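Side-chain contacts in probable adhesion protein (Pseudomonas aeruginosa PAO1, PDB 6R3Z), which probably carries ferrous iron in the periplasm for an ABC-type importer, as a solute-binding protein of a metal-transport family, and holds nickel in this crystal: residues Tyr17-Asn22 against Asn124-Glu129; Pro32-Gly37 against Glu71-Ser76; Asp213-Leu218 against Glu235-Glu240. All coordinates share one frame; numbering follows the deposited sequence.

How the contacts relate
Contacts 1 (helices 14-24 and 116-133) and 2 (helix 68-76 and the loop after strand 29-32) belong to the lobe built on the parallel sheet 29-32, 8-11, 58-61, 84-86. Contact 3 (helices 205-217 and 234-241) belongs to the other lobe, built on 193-194, 172-175, 220-226, 244-248. Both segments of contact 2 fall between those of contact 1, and contact 3 follows. The centres of contacts 1 and 2 are about 18 Å apart, and Y17 CD2 meets P32 CG at 4.1 Å. The centre of contact 3 lies about 41 Å and 38 Å from theirs. Nickel is held by H41, H66, H111, H177, H199 and H250, consistent with a site between the lobes.

Contact 1: Tyr17-Asn22 against Asn124-Glu129; sequences YSYVSN and NTIARE. With EDO (1,2-ethanediol), chain C.
I126 meets Y19 and V20 with two different methyl groups, joining helix 116-133 to helix 14-24 in the first lobe of this family 9 solute-binding protein. Helix 14-24 follows an inner strand, 8-11, of the parallel α/β sheet. I126 CD1 sits at the edge of the Y19 ring, near its plane, 3.9 Å from CD2. The other branch, CG2, reaches V20 CG2 at 4.0 Å. The first torsion of I126 (chi1 -64°) puts CG1 beside the backbone N and CG2 anti to it; CD1, at the end of the CG1 branch, thus goes to Y19 and CG2 to V20. Both pairs of side chains cross at about a right angle, and the segments bury 113 Å² in all.

In the next shell, Y19 is held by its hydroxyl, hydrogen-bonded to S119 OG on the same helix as I126, so the ring spans the interface from a nonpolar edge to a polar end. Y16 and Y261 make edge-to-face contacts with it. V20 is packed on I9, I11 and V30 of the sheet and lies between those strands and I126, touching both.

Further along helix 116-133, E129 is bent at chi2 (-51°). Its OE1 accepts a hydrogen bond of 2.9 Å from O2 of a 1,2-ethanediol, probably a crystallisation additive, while OE2 is salt-bridged to K132. On the opposing helix, N22 ND2 donates to S18 O at 3.0 Å with an N-H...O angle of 165°, and the backbone N of N22 reaches that oxygen from the opposite face of its carbonyl plane.

Contact 2: Pro32-Gly37 against Glu71-Ser76; sequences PLIPAG and ERMIAS
The carbonyl of L33 meets M73 across this contact, and its peptide is the flat group involved: the terminal methyl CE approaches L33 O at 3.6 Å from one side of the carbonyl plane, past the oxygen end and well out of the plane (about 54°). No aromatic ring takes part between the two segments. The same methyl lies 4.1 Å from L33 CB, so it rests against both the backbone and the root of the leucine. One atom back, M73 SD faces I34 CG2 at 4.2 Å, the two side chains crossing at about a right angle.

Shape explains this reach. M73 runs extended from its helix and bends at its last torsion (chi3 70°), which turns CE onto L33 while the sulfur remains beside I34. The first torsion of I34 (chi1 77°) sets CG2 beside its backbone N, where it faces M73 SD.

The contact joins the loop after strand 29-32 to helix 68-76 in the first lobe. I53 of helix 47-53 touches both L33 and M73, and V59 of strand 58-61 backs L33. I34 O is hydrogen-bonded to Y256 OH.

The chemistry is almost wholly nonpolar: the segments bury 143 Å² without a hydrogen bond between them. L33 O is buried with no polar partner in the model, and its neighbour across the contact is a methyl, probably at a small cost in desolvation.

Contact 3: Asp213-Leu218 against Glu235-Glu240; sequences DQLKAL and ETIQRE
Torsions turn a methyl of L215 and a methyl of I237 to each other. L215 has CG anti to the carbonyl carbon and continues extended to CD1 (chi2 179°), whereas I237, with chi1 at -65°, sets CG2 anti to its backbone N. These two methyls, L215 CD1 and I237 CG2, are 3.7 Å apart, and the side chains cross at about a right angle. Both residues are buried. L215 also rests on V220 and I237 on I223, so the pair is packed onto strand 220-226.

K216 reaches the other helix by a different route. It is bent at both chi3 (-97°) and chi4, a folded chain that lays its methylenes against the carbonyl oxygen of E240, on the other helix: CE is 3.5 Å and CD 3.7 Å from E240 O. The charged end turns back within its own helix, where NZ forms a salt bridge to D213 OD1 at 3.2 Å, meeting that oxygen on its anti side. D213 OD2 is paired with K209, so each carboxylate oxygen has a lysine partner, which would probably favour the ionised form. The like-charged E240 OE1 is 6.7 Å from D213 OD1, too far for direct contact.

On the far helix, R239 NH2 bonds E235 OE2 at 2.8 Å in the guanidinium plane, an intrahelical salt bridge that does not cross the interface.

Helix 205-217 leads into strand 220-226, and helix 234-241 connects that strand to its parallel neighbour 244-248. The contact therefore packs the helix of this right-handed β-α-β crossover against the preceding helix, as in the Rossmann-like α/β lobes of solute-binding proteins.

Contact 1: Tyr17-Asn22 against Asn124-Glu129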
ATOM      1  N   TYR A  17      -3.614   7.968   5.296  1.00 21.08           N
ATOM      2  CA  TYR A  17      -4.140   9.342   5.280  1.00 20.90           C
ATOM      3  C   TYR A  17      -5.504   9.307   4.540  1.00 22.77           C
ATOM      4  O   TYR A  17      -6.499   9.865   5.030  1.00 21.93           O
ATOM      5  CB  TYR A  17      -3.186  10.313   4.549  1.00 21.64           C
ATOM      6  CG  TYR A  17      -3.688  11.740   4.622  1.00 21.49           C
ATOM      7  CD1 TYR A  17      -4.618  12.223   3.697  1.00 22.69           C
ATOM      8  CD2 TYR A  17      -3.311  12.581   5.672  1.00 22.48           C
ATOM      9  CE1 TYR A  17      -5.126  13.515   3.790  1.00 25.35           C
ATOM     10  CE2 TYR A  17      -3.821  13.879   5.781  1.00 23.46           C
ATOM     11  CZ  TYR A  17      -4.736  14.336   4.840  1.00 31.20           C
ATOM     12  OH  TYR A  17      -5.235  15.610   4.905  1.00 29.81           O
ATOM     13  N   SER A  18      -5.556   8.625   3.380  1.00 18.90           N
ATOM     14  CA  SER A  18      -6.803   8.507   2.598  1.00 19.35           C
ATOM     15  C   SER A  18      -7.912   7.800   3.383  1.00 22.13           C
ATOM     16  O   SER A  18      -9.045   8.309   3.435  1.00 21.61           O
ATOM     17  CB  SER A  18      -6.544   7.810   1.264  1.00 21.87           C
ATOM     18  OG  SER A  18      -5.837   8.652   0.365  1.00 23.34           O
ATOM     19  N   TYR A  19      -7.581   6.681   4.062  1.00 19.49           N
ATOM     20  CA  TYR A  19      -8.577   5.951   4.850  1.00 19.28           C
ATOM     21  C   TYR A  19      -9.133   6.861   5.945  1.00 21.86           C
ATOM     22  O   TYR A  19     -10.337   7.033   6.019  1.00 21.34           O
ATOM     23  CB  TYR A  19      -7.993   4.714   5.543  1.00 19.62           C
ATOM     24  CG  TYR A  19      -7.362   3.619   4.706  1.00 19.38           C
ATOM     25  CD1 TYR A  19      -7.567   3.548   3.327  1.00 19.47           C
ATOM     26  CD2 TYR A  19      -6.547   2.654   5.297  1.00 20.88           C
ATOM     27  CE1 TYR A  19      -6.969   2.535   2.559  1.00 22.72           C
ATOM     28  CE2 TYR A  19      -5.923   1.666   4.539  1.00 21.35           C
ATOM     29  CZ  TYR A  19      -6.156   1.592   3.181  1.00 26.67           C
ATOM     30  OH  TYR A  19      -5.507   0.592   2.491  1.00 24.32           O
ATOM     31  N   VAL A  20      -8.250   7.420   6.813  1.00 19.17           N
ATOM     32  CA  VAL A  20      -8.697   8.202   7.974  1.00 19.42           C
ATOM     33  C   VAL A  20      -9.488   9.461   7.541  1.00 24.07           C
ATOM     34  O   VAL A  20     -10.569   9.703   8.090  1.00 23.58           O
ATOM     35  CB  VAL A  20      -7.518   8.493   8.947  1.00 22.93           C
ATOM     36  CG1 VAL A  20      -7.953   9.406  10.092  1.00 23.40           C
ATOM     37  CG2 VAL A  20      -6.946   7.170   9.502  1.00 21.98           C
ATOM     38  N   SER A  21      -8.994  10.215   6.535  1.00 21.97           N
ATOM     39  CA  SER A  21      -9.700  11.419   6.040  1.00 21.83           C
ATOM     40  C   SER A  21     -11.133  11.075   5.575  1.00 24.05           C
ATOM     41  O   SER A  21     -12.075  11.793   5.896  1.00 24.68           O
ATOM     42  CB  SER A  21      -8.928  12.056   4.883  1.00 25.00           C
ATOM     43  OG  SER A  21      -7.665  12.500   5.342  1.00 37.52           O
ATOM     44  N   ASN A  22     -11.292   9.959   4.840  1.00 20.65           N
ATOM     45  CA  ASN A  22     -12.623   9.543   4.373  1.00 20.97           C
ATOM     46  C   ASN A  22     -13.526   9.091   5.517  1.00 24.20           C
ATOM     47  O   ASN A  22     -14.729   9.349   5.473  1.00 24.42           O
ATOM     48  CB  ASN A  22     -12.522   8.511   3.271  1.00 22.02           C
ATOM     49  CG  ASN A  22     -12.330   9.199   1.943  1.00 30.23           C
ATOM     50  OD1 ASN A  22     -13.301   9.671   1.334  1.00 25.97           O
ATOM     51  ND2 ASN A  22     -11.077   9.290   1.468  1.00 20.56           N
ATOM     52  N   ASN A 124     -12.837  -0.366   8.021  1.00 22.53           N
ATOM     53  CA  ASN A 124     -13.856  -0.725   9.012  1.00 23.66           C
ATOM     54  C   ASN A 124     -13.279  -0.835  10.425  1.00 25.78           C
ATOM     55  O   ASN A 124     -13.893  -0.345  11.374  1.00 25.02           O
ATOM     56  CB  ASN A 124     -14.618  -1.981   8.587  1.00 26.33           C
ATOM     57  CG  ASN A 124     -15.490  -1.743   7.371  1.00 34.67           C
ATOM     58  OD1 ASN A 124     -16.009  -0.642   7.150  1.00 32.60           O
ATOM     59  ND2 ASN A 124     -15.715  -2.783   6.588  1.00 35.46           N
ATOM     60  N   THR A 125     -12.058  -1.383  10.549  1.00 21.45           N
ATOM     61  CA  THR A 125     -11.372  -1.516  11.844  1.00 22.13           C
ATOM     62  C   THR A 125     -11.031  -0.136  12.402  1.00 24.35           C
ATOM     63  O   THR A 125     -11.306   0.141  13.580  1.00 23.51           O
ATOM     64  CB  THR A 125     -10.149  -2.427  11.705  1.00 24.87           C
ATOM     65  OG1 THR A 125     -10.618  -3.755  11.431  1.00 26.05           O
ATOM     66  CG2 THR A 125      -9.295  -2.466  12.976  1.00 25.52           C
ATOM     67  N   ILE A 126     -10.448   0.740  11.542  1.00 19.96           N
ATOM     68  CA  ILE A 126     -10.107   2.098  11.955  1.00 19.04           C
ATOM     69  C   ILE A 126     -11.364   2.850  12.452  1.00 23.04           C
ATOM     70  O   ILE A 126     -11.332   3.422  13.541  1.00 24.28           O
ATOM     71  CB  ILE A 126      -9.333   2.856  10.834  1.00 21.39           C
ATOM     72  CG1 ILE A 126      -7.962   2.170  10.545  1.00 19.97           C
ATOM     73  CG2 ILE A 126      -9.109   4.326  11.218  1.00 21.84           C
ATOM     74  CD1 ILE A 126      -7.369   2.467   9.140  1.00 23.31           C
ATOM     75  N   ALA A 127     -12.467   2.815  11.679  1.00 21.06           N
ATOM     76  CA  ALA A 127     -13.710   3.512  12.034  1.00 22.00           C
ATOM     77  C   ALA A 127     -14.274   3.039  13.383  1.00 26.72           C
ATOM     78  O   ALA A 127     -14.717   3.865  14.178  1.00 26.26           O
ATOM     79  CB  ALA A 127     -14.758   3.330  10.940  1.00 22.60           C
ATOM     80  N   ARG A 128     -14.246   1.714  13.631  1.00 23.73           N
ATOM     81  CA  ARG A 128     -14.746   1.131  14.875  1.00 24.06           C
ATOM     82  C   ARG A 128     -13.901   1.639  16.056  1.00 26.48           C
ATOM     83  O   ARG A 128     -14.459   2.056  17.075  1.00 24.98           O
ATOM     84  CB  ARG A 128     -14.675  -0.405  14.807  1.00 23.74           C
ATOM     85  CG  ARG A 128     -15.104  -1.087  16.121  1.00 30.26           C
ATOM     86  CD  ARG A 128     -15.194  -2.585  15.981  1.00 38.11           C
ATOM     87  NE  ARG A 128     -16.310  -2.960  15.107  1.00 54.21           N
ATOM     88  CZ  ARG A 128     -16.813  -4.186  15.012  1.00 67.43           C
ATOM     89  NH1 ARG A 128     -16.325  -5.172  15.756  1.00 47.39           N
ATOM     90  NH2 ARG A 128     -17.823  -4.432  14.185  1.00 54.81           N
ATOM     91  N   GLU A 129     -12.570   1.605  15.903  1.00 23.45           N
ATOM     92  CA  GLU A 129     -11.644   2.016  16.959  1.00 22.82           C
ATOM     93  C   GLU A 129     -11.688   3.524  17.234  1.00 26.82           C
ATOM     94  O   GLU A 129     -11.667   3.926  18.398  1.00 26.28           O
ATOM     95  CB  GLU A 129     -10.219   1.515  16.679  1.00 23.34           C
ATOM     96  CG  GLU A 129     -10.078   0.002  16.797  1.00 28.46           C
ATOM     97  CD  GLU A 129     -10.626  -0.569  18.098  1.00 48.09           C
ATOM     98  OE1 GLU A 129     -10.168  -0.141  19.182  1.00 34.81           O
ATOM     99  OE2 GLU A 129     -11.541  -1.418  18.034  1.00 38.77           O
TER
HETATM  100  C1  EDO C 402      -6.478   1.991  20.918  1.00 50.93           C
HETATM  101  O1  EDO C 402      -7.558   2.891  20.722  1.00 50.89           O
HETATM  102  C2  EDO C 402      -6.907   0.540  20.569  1.00 51.12           C
HETATM  103  O2  EDO C 402      -7.372   0.459  19.222  1.00 49.41           O

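Contact 2: Pro32-Gly37 against Glu71-Ser76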
ATOM      1  N   PRO A  32      -0.074  13.637   9.302  1.00 25.20           N
ATOM      2  CA  PRO A  32       0.987  12.704   8.881  1.00 24.42           C
ATOM      3  C   PRO A  32       2.176  12.793   9.834  1.00 28.47           C
ATOM      4  O   PRO A  32       2.545  13.896  10.270  1.00 27.86           O
ATOM      5  CB  PRO A  32       1.376  13.204   7.483  1.00 26.40           C
ATOM      6  CG  PRO A  32       0.220  14.074   7.055  1.00 31.01           C
ATOM      7  CD  PRO A  32      -0.233  14.721   8.320  1.00 27.13           C
ATOM      8  N   LEU A  33       2.730  11.628  10.193  1.00 24.55           N
ATOM      9  CA  LEU A  33       3.874  11.561  11.101  1.00 25.76           C
ATOM     10  C   LEU A  33       5.145  11.996  10.412  1.00 29.49           C
ATOM     11  O   LEU A  33       6.077  12.473  11.077  1.00 29.31           O
ATOM     12  CB  LEU A  33       4.038  10.156  11.668  1.00 26.07           C
ATOM     13  CG  LEU A  33       3.589   9.971  13.125  1.00 31.50           C
ATOM     14  CD1 LEU A  33       2.070  10.180  13.275  1.00 31.86           C
ATOM     15  CD2 LEU A  33       3.944   8.566  13.618  1.00 32.21           C
ATOM     16  N   ILE A  34       5.215  11.775   9.098  1.00 26.48           N
ATOM     17  CA  ILE A  34       6.410  12.138   8.318  1.00 28.13           C
ATOM     18  C   ILE A  34       6.014  13.035   7.129  1.00 32.43           C
ATOM     19  O   ILE A  34       4.901  12.883   6.608  1.00 29.26           O
ATOM     20  CB  ILE A  34       7.284  10.901   7.926  1.00 31.74           C
ATOM     21  CG1 ILE A  34       6.696  10.076   6.758  1.00 32.10           C
ATOM     22  CG2 ILE A  34       7.563  10.013   9.149  1.00 32.77           C
ATOM     23  CD1 ILE A  34       7.605   8.864   6.262  1.00 29.48           C
ATOM     24  N   PRO A  35       6.882  13.973   6.692  1.00 31.72           N
ATOM     25  CA  PRO A  35       6.493  14.868   5.583  1.00 31.27           C
ATOM     26  C   PRO A  35       6.285  14.146   4.252  1.00 34.11           C
ATOM     27  O   PRO A  35       6.789  13.039   4.035  1.00 31.79           O
ATOM     28  CB  PRO A  35       7.668  15.855   5.485  1.00 33.95           C
ATOM     29  CG  PRO A  35       8.373  15.757   6.788  1.00 38.94           C
ATOM     30  CD  PRO A  35       8.213  14.335   7.228  1.00 34.81           C
ATOM     31  N   ALA A  36       5.512  14.785   3.367  1.00 32.02           N
ATOM     32  CA  ALA A  36       5.266  14.299   2.020  1.00 33.29           C
ATOM     33  C   ALA A  36       6.592  14.428   1.230  1.00 38.67           C
ATOM     34  O   ALA A  36       7.410  15.306   1.523  1.00 38.78           O
ATOM     35  CB  ALA A  36       4.170  15.140   1.365  1.00 34.26           C
ATOM     36  N   GLY A  37       6.798  13.544   0.269  1.00 36.29           N
ATOM     37  CA  GLY A  37       8.006  13.560  -0.550  1.00 36.54           C
ATOM     38  C   GLY A  37       9.104  12.630  -0.069  1.00 40.80           C
ATOM     39  O   GLY A  37       9.974  12.254  -0.857  1.00 41.88           O
ATOM     40  N   GLU A  71       6.636   3.161  15.400  1.00 26.61           N
ATOM     41  CA  GLU A  71       6.733   2.621  16.768  1.00 27.64           C
ATOM     42  C   GLU A  71       7.957   3.189  17.490  1.00 32.26           C
ATOM     43  O   GLU A  71       7.878   3.476  18.685  1.00 30.69           O
ATOM     44  CB  GLU A  71       6.826   1.091  16.761  1.00 29.80           C
ATOM     45  CG  GLU A  71       5.542   0.375  16.367  1.00 41.04           C
ATOM     46  CD  GLU A  71       5.742  -1.126  16.254  1.00 62.00           C
ATOM     47  OE1 GLU A  71       6.122  -1.759  17.265  1.00 51.15           O
ATOM     48  OE2 GLU A  71       5.536  -1.669  15.146  1.00 56.03           O
ATOM     49  N   ARG A  72       9.091   3.345  16.761  1.00 29.47           N
ATOM     50  CA  ARG A  72      10.323   3.901  17.327  1.00 28.80           C
ATOM     51  C   ARG A  72      10.112   5.388  17.660  1.00 30.31           C
ATOM     52  O   ARG A  72      10.502   5.841  18.743  1.00 29.18           O
ATOM     53  CB  ARG A  72      11.515   3.701  16.370  1.00 31.03           C
ATOM     54  CG  ARG A  72      11.944   2.241  16.216  1.00 39.44           C
ATOM     55  CD  ARG A  72      13.230   2.100  15.405  1.00 43.91           C
ATOM     56  NE  ARG A  72      12.988   2.104  13.956  1.00 48.21           N
ATOM     57  CZ  ARG A  72      12.733   1.020  13.223  1.00 68.14           C
ATOM     58  NH1 ARG A  72      12.530   1.128  11.917  1.00 58.67           N
ATOM     59  NH2 ARG A  72      12.669  -0.180  13.795  1.00 58.41           N
ATOM     60  N   MET A  73       9.436   6.126  16.754  1.00 25.81           N
ATOM     61  CA  MET A  73       9.123   7.543  16.959  1.00 25.61           C
ATOM     62  C   MET A  73       8.253   7.721  18.205  1.00 27.99           C
ATOM     63  O   MET A  73       8.526   8.621  19.001  1.00 28.57           O
ATOM     64  CB  MET A  73       8.408   8.139  15.732  1.00 27.41           C
ATOM     65  CG  MET A  73       9.282   8.291  14.504  1.00 30.80           C
ATOM     66  SD  MET A  73       8.259   8.709  13.060  1.00 34.17           S
ATOM     67  CE  MET A  73       7.754  10.402  13.463  1.00 31.44           C
ATOM     68  N   ILE A  74       7.201   6.863  18.373  1.00 24.16           N
ATOM     69  CA  ILE A  74       6.296   6.916  19.537  1.00 24.57           C
ATOM     70  C   ILE A  74       7.085   6.661  20.844  1.00 29.97           C
ATOM     71  O   ILE A  74       6.891   7.377  21.836  1.00 29.36           O
ATOM     72  CB  ILE A  74       5.107   5.929  19.353  1.00 26.52           C
ATOM     73  CG1 ILE A  74       4.166   6.452  18.231  1.00 26.24           C
ATOM     74  CG2 ILE A  74       4.334   5.702  20.681  1.00 28.02           C
ATOM     75  CD1 ILE A  74       3.177   5.413  17.660  1.00 27.35           C
ATOM     76  N   ALA A  75       7.983   5.654  20.821  1.00 27.19           N
ATOM     77  CA  ALA A  75       8.809   5.279  21.977  1.00 28.54           C
ATOM     78  C   ALA A  75       9.725   6.427  22.438  1.00 32.62           C
ATOM     79  O   ALA A  75       9.979   6.565  23.642  1.00 33.18           O
ATOM     80  CB  ALA A  75       9.638   4.042  21.634  1.00 29.40           C
ATOM     81  N   SER A  76      10.184   7.258  21.476  1.00 29.18           N
ATOM     82  CA  SER A  76      11.084   8.409  21.672  1.00 30.28           C
ATOM     83  C   SER A  76      10.353   9.729  21.969  1.00 34.07           C
ATOM     84  O   SER A  76      11.001  10.732  22.279  1.00 33.49           O
ATOM     85  CB  SER A  76      11.980   8.585  20.444  1.00 33.90           C
ATOM     86  OG  SER A  76      12.778   7.439  20.195  1.00 39.45           O
TER

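Contact 3: Asp213-Leu218 against Glu235-Glu240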
ATOM      1  N   ASP A 213      18.018 -14.404 -15.632  1.00 26.03           N
ATOM      2  CA  ASP A 213      18.079 -15.808 -16.086  1.00 26.10           C
ATOM      3  C   ASP A 213      16.801 -16.579 -15.732  1.00 28.27           C
ATOM      4  O   ASP A 213      16.278 -17.305 -16.569  1.00 26.75           O
ATOM      5  CB  ASP A 213      19.330 -16.518 -15.546  1.00 28.04           C
ATOM      6  CG  ASP A 213      20.616 -16.074 -16.227  1.00 36.80           C
ATOM      7  OD1 ASP A 213      20.537 -15.498 -17.346  1.00 37.04           O
ATOM      8  OD2 ASP A 213      21.702 -16.308 -15.651  1.00 42.76           O
ATOM      9  N   GLN A 214      16.273 -16.359 -14.520  1.00 24.41           N
ATOM     10  CA  GLN A 214      15.048 -16.980 -14.024  1.00 25.81           C
ATOM     11  C   GLN A 214      13.809 -16.523 -14.825  1.00 27.70           C
ATOM     12  O   GLN A 214      12.926 -17.343 -15.102  1.00 25.65           O
ATOM     13  CB  GLN A 214      14.861 -16.624 -12.564  1.00 27.61           C
ATOM     14  CG  GLN A 214      14.036 -17.610 -11.787  1.00 38.81           C
ATOM     15  CD  GLN A 214      14.340 -17.443 -10.324  1.00 55.27           C
ATOM     16  OE1 GLN A 214      14.170 -16.363  -9.745  1.00 51.15           O
ATOM     17  NE2 GLN A 214      14.779 -18.508  -9.693  1.00 46.12           N
ATOM     18  N   LEU A 215      13.727 -15.204 -15.160  1.00 24.76           N
ATOM     19  CA  LEU A 215      12.597 -14.675 -15.945  1.00 24.41           C
ATOM     20  C   LEU A 215      12.523 -15.405 -17.285  1.00 28.24           C
ATOM     21  O   LEU A 215      11.434 -15.781 -17.721  1.00 27.80           O
ATOM     22  CB  LEU A 215      12.711 -13.148 -16.172  1.00 24.51           C
ATOM     23  CG  LEU A 215      12.742 -12.259 -14.901  1.00 29.60           C
ATOM     24  CD1 LEU A 215      12.885 -10.783 -15.250  1.00 29.52           C
ATOM     25  CD2 LEU A 215      11.540 -12.498 -13.997  1.00 32.12           C
ATOM     26  N   LYS A 216      13.687 -15.639 -17.909  1.00 25.44           N
ATOM     27  CA  LYS A 216      13.789 -16.337 -19.194  1.00 25.89           C
ATOM     28  C   LYS A 216      13.455 -17.819 -19.022  1.00 28.53           C
ATOM     29  O   LYS A 216      12.615 -18.331 -19.756  1.00 26.72           O
ATOM     30  CB  LYS A 216      15.193 -16.150 -19.813  1.00 30.02           C
ATOM     31  CG  LYS A 216      15.514 -14.690 -20.191  1.00 44.48           C
ATOM     32  CD  LYS A 216      16.677 -14.576 -21.190  1.00 55.95           C
ATOM     33  CE  LYS A 216      18.013 -14.284 -20.547  1.00 71.40           C
ATOM     34  NZ  LYS A 216      18.636 -15.501 -19.959  1.00 84.84           N
ATOM     35  N   ALA A 217      14.084 -18.497 -18.029  1.00 26.11           N
ATOM     36  CA  ALA A 217      13.856 -19.927 -17.780  1.00 26.09           C
ATOM     37  C   ALA A 217      12.384 -20.274 -17.476  1.00 27.11           C
ATOM     38  O   ALA A 217      11.860 -21.262 -18.007  1.00 27.02           O
ATOM     39  CB  ALA A 217      14.778 -20.428 -16.674  1.00 27.14           C
ATOM     40  N   LEU A 218      11.703 -19.433 -16.688  1.00 24.24           N
ATOM     41  CA  LEU A 218      10.298 -19.656 -16.317  1.00 25.22           C
ATOM     42  C   LEU A 218       9.299 -19.026 -17.269  1.00 28.58           C
ATOM     43  O   LEU A 218       8.084 -19.127 -17.035  1.00 27.94           O
ATOM     44  CB  LEU A 218      10.035 -19.208 -14.869  1.00 25.19           C
ATOM     45  CG  LEU A 218      10.942 -19.868 -13.813  1.00 30.69           C
ATOM     46  CD1 LEU A 218      10.607 -19.379 -12.429  1.00 31.31           C
ATOM     47  CD2 LEU A 218      10.878 -21.424 -13.883  1.00 32.16           C
ATOM     48  N   GLU A 235      15.634  -0.919 -17.164  1.00 34.43           N
ATOM     49  CA  GLU A 235      15.892  -0.912 -18.608  1.00 35.49           C
ATOM     50  C   GLU A 235      16.704  -2.150 -19.005  1.00 39.54           C
ATOM     51  O   GLU A 235      16.393  -2.783 -20.010  1.00 39.46           O
ATOM     52  CB  GLU A 235      16.599   0.387 -19.024  1.00 37.89           C
ATOM     53  CG  GLU A 235      16.597   0.668 -20.518  1.00 52.82           C
ATOM     54  CD  GLU A 235      17.289   1.963 -20.901  1.00 81.35           C
ATOM     55  OE1 GLU A 235      16.789   3.046 -20.518  1.00 83.98           O
ATOM     56  OE2 GLU A 235      18.333   1.896 -21.588  1.00 77.11           O
ATOM     57  N   THR A 236      17.689  -2.522 -18.170  1.00 35.91           N
ATOM     58  CA  THR A 236      18.541  -3.699 -18.340  1.00 35.91           C
ATOM     59  C   THR A 236      17.689  -4.972 -18.308  1.00 38.05           C
ATOM     60  O   THR A 236      17.870  -5.831 -19.176  1.00 37.60           O
ATOM     61  CB  THR A 236      19.673  -3.701 -17.300  1.00 45.42           C
ATOM     62  OG1 THR A 236      20.349  -2.437 -17.349  1.00 46.05           O
ATOM     63  CG2 THR A 236      20.677  -4.840 -17.521  1.00 43.91           C
ATOM     64  N   ILE A 237      16.732  -5.074 -17.344  1.00 32.66           N
ATOM     65  CA  ILE A 237      15.825  -6.233 -17.267  1.00 31.27           C
ATOM     66  C   ILE A 237      15.038  -6.401 -18.562  1.00 34.66           C
ATOM     67  O   ILE A 237      15.072  -7.479 -19.143  1.00 33.51           O
ATOM     68  CB  ILE A 237      14.879  -6.227 -16.037  1.00 32.92           C
ATOM     69  CG1 ILE A 237      15.662  -6.347 -14.732  1.00 32.73           C
ATOM     70  CG2 ILE A 237      13.844  -7.361 -16.147  1.00 33.64           C
ATOM     71  CD1 ILE A 237      14.830  -6.084 -13.447  1.00 40.46           C
ATOM     72  N   GLN A 238      14.361  -5.337 -19.018  1.00 31.77           N
ATOM     73  CA  GLN A 238      13.536  -5.358 -20.230  1.00 33.33           C
ATOM     74  C   GLN A 238      14.323  -5.802 -21.468  1.00 38.58           C
ATOM     75  O   GLN A 238      13.869  -6.697 -22.179  1.00 38.86           O
ATOM     76  CB  GLN A 238      12.855  -4.000 -20.446  1.00 35.21           C
ATOM     77  CG  GLN A 238      11.727  -4.028 -21.481  1.00 57.81           C
ATOM     78  CD  GLN A 238      11.227  -2.644 -21.829  1.00 81.75           C
ATOM     79  OE1 GLN A 238      11.429  -1.664 -21.094  1.00 74.46           O
ATOM     80  NE2 GLN A 238      10.555  -2.531 -22.965  1.00 78.92           N
ATOM     81  N   ARG A 239      15.514  -5.222 -21.684  1.00 36.04           N
ATOM     82  CA  ARG A 239      16.390  -5.562 -22.798  1.00 36.96           C
ATOM     83  C   ARG A 239      16.874  -7.012 -22.713  1.00 41.44           C
ATOM     84  O   ARG A 239      16.726  -7.758 -23.686  1.00 42.40           O
ATOM     85  CB  ARG A 239      17.591  -4.603 -22.832  1.00 37.87           C
ATOM     86  CG  ARG A 239      18.573  -4.823 -23.988  1.00 50.36           C
ATOM     87  CD  ARG A 239      19.731  -3.845 -23.942  1.00 61.95           C
ATOM     88  NE  ARG A 239      19.267  -2.458 -24.004  1.00 74.60           N
ATOM     89  CZ  ARG A 239      19.267  -1.617 -22.973  1.00 88.43           C
ATOM     90  NH1 ARG A 239      19.733  -2.003 -21.792  1.00 71.65           N
ATOM     91  NH2 ARG A 239      18.804  -0.384 -23.118  1.00 76.99           N
ATOM     92  N   GLU A 240      17.446  -7.406 -21.557  1.00 37.30           N
ATOM     93  CA  GLU A 240      18.040  -8.729 -21.367  1.00 37.48           C
ATOM     94  C   GLU A 240      17.034  -9.878 -21.236  1.00 41.86           C
ATOM     95  O   GLU A 240      17.367 -11.000 -21.619  1.00 41.42           O
ATOM     96  CB  GLU A 240      19.026  -8.729 -20.194  1.00 38.65           C
ATOM     97  CG  GLU A 240      20.248  -7.859 -20.465  1.00 49.24           C
ATOM     98  CD  GLU A 240      21.449  -8.019 -19.550  1.00 73.37           C
ATOM     99  OE1 GLU A 240      21.556  -9.059 -18.858  1.00 68.76           O
ATOM    100  OE2 GLU A 240      22.298  -7.098 -19.542  1.00 66.10           O
TER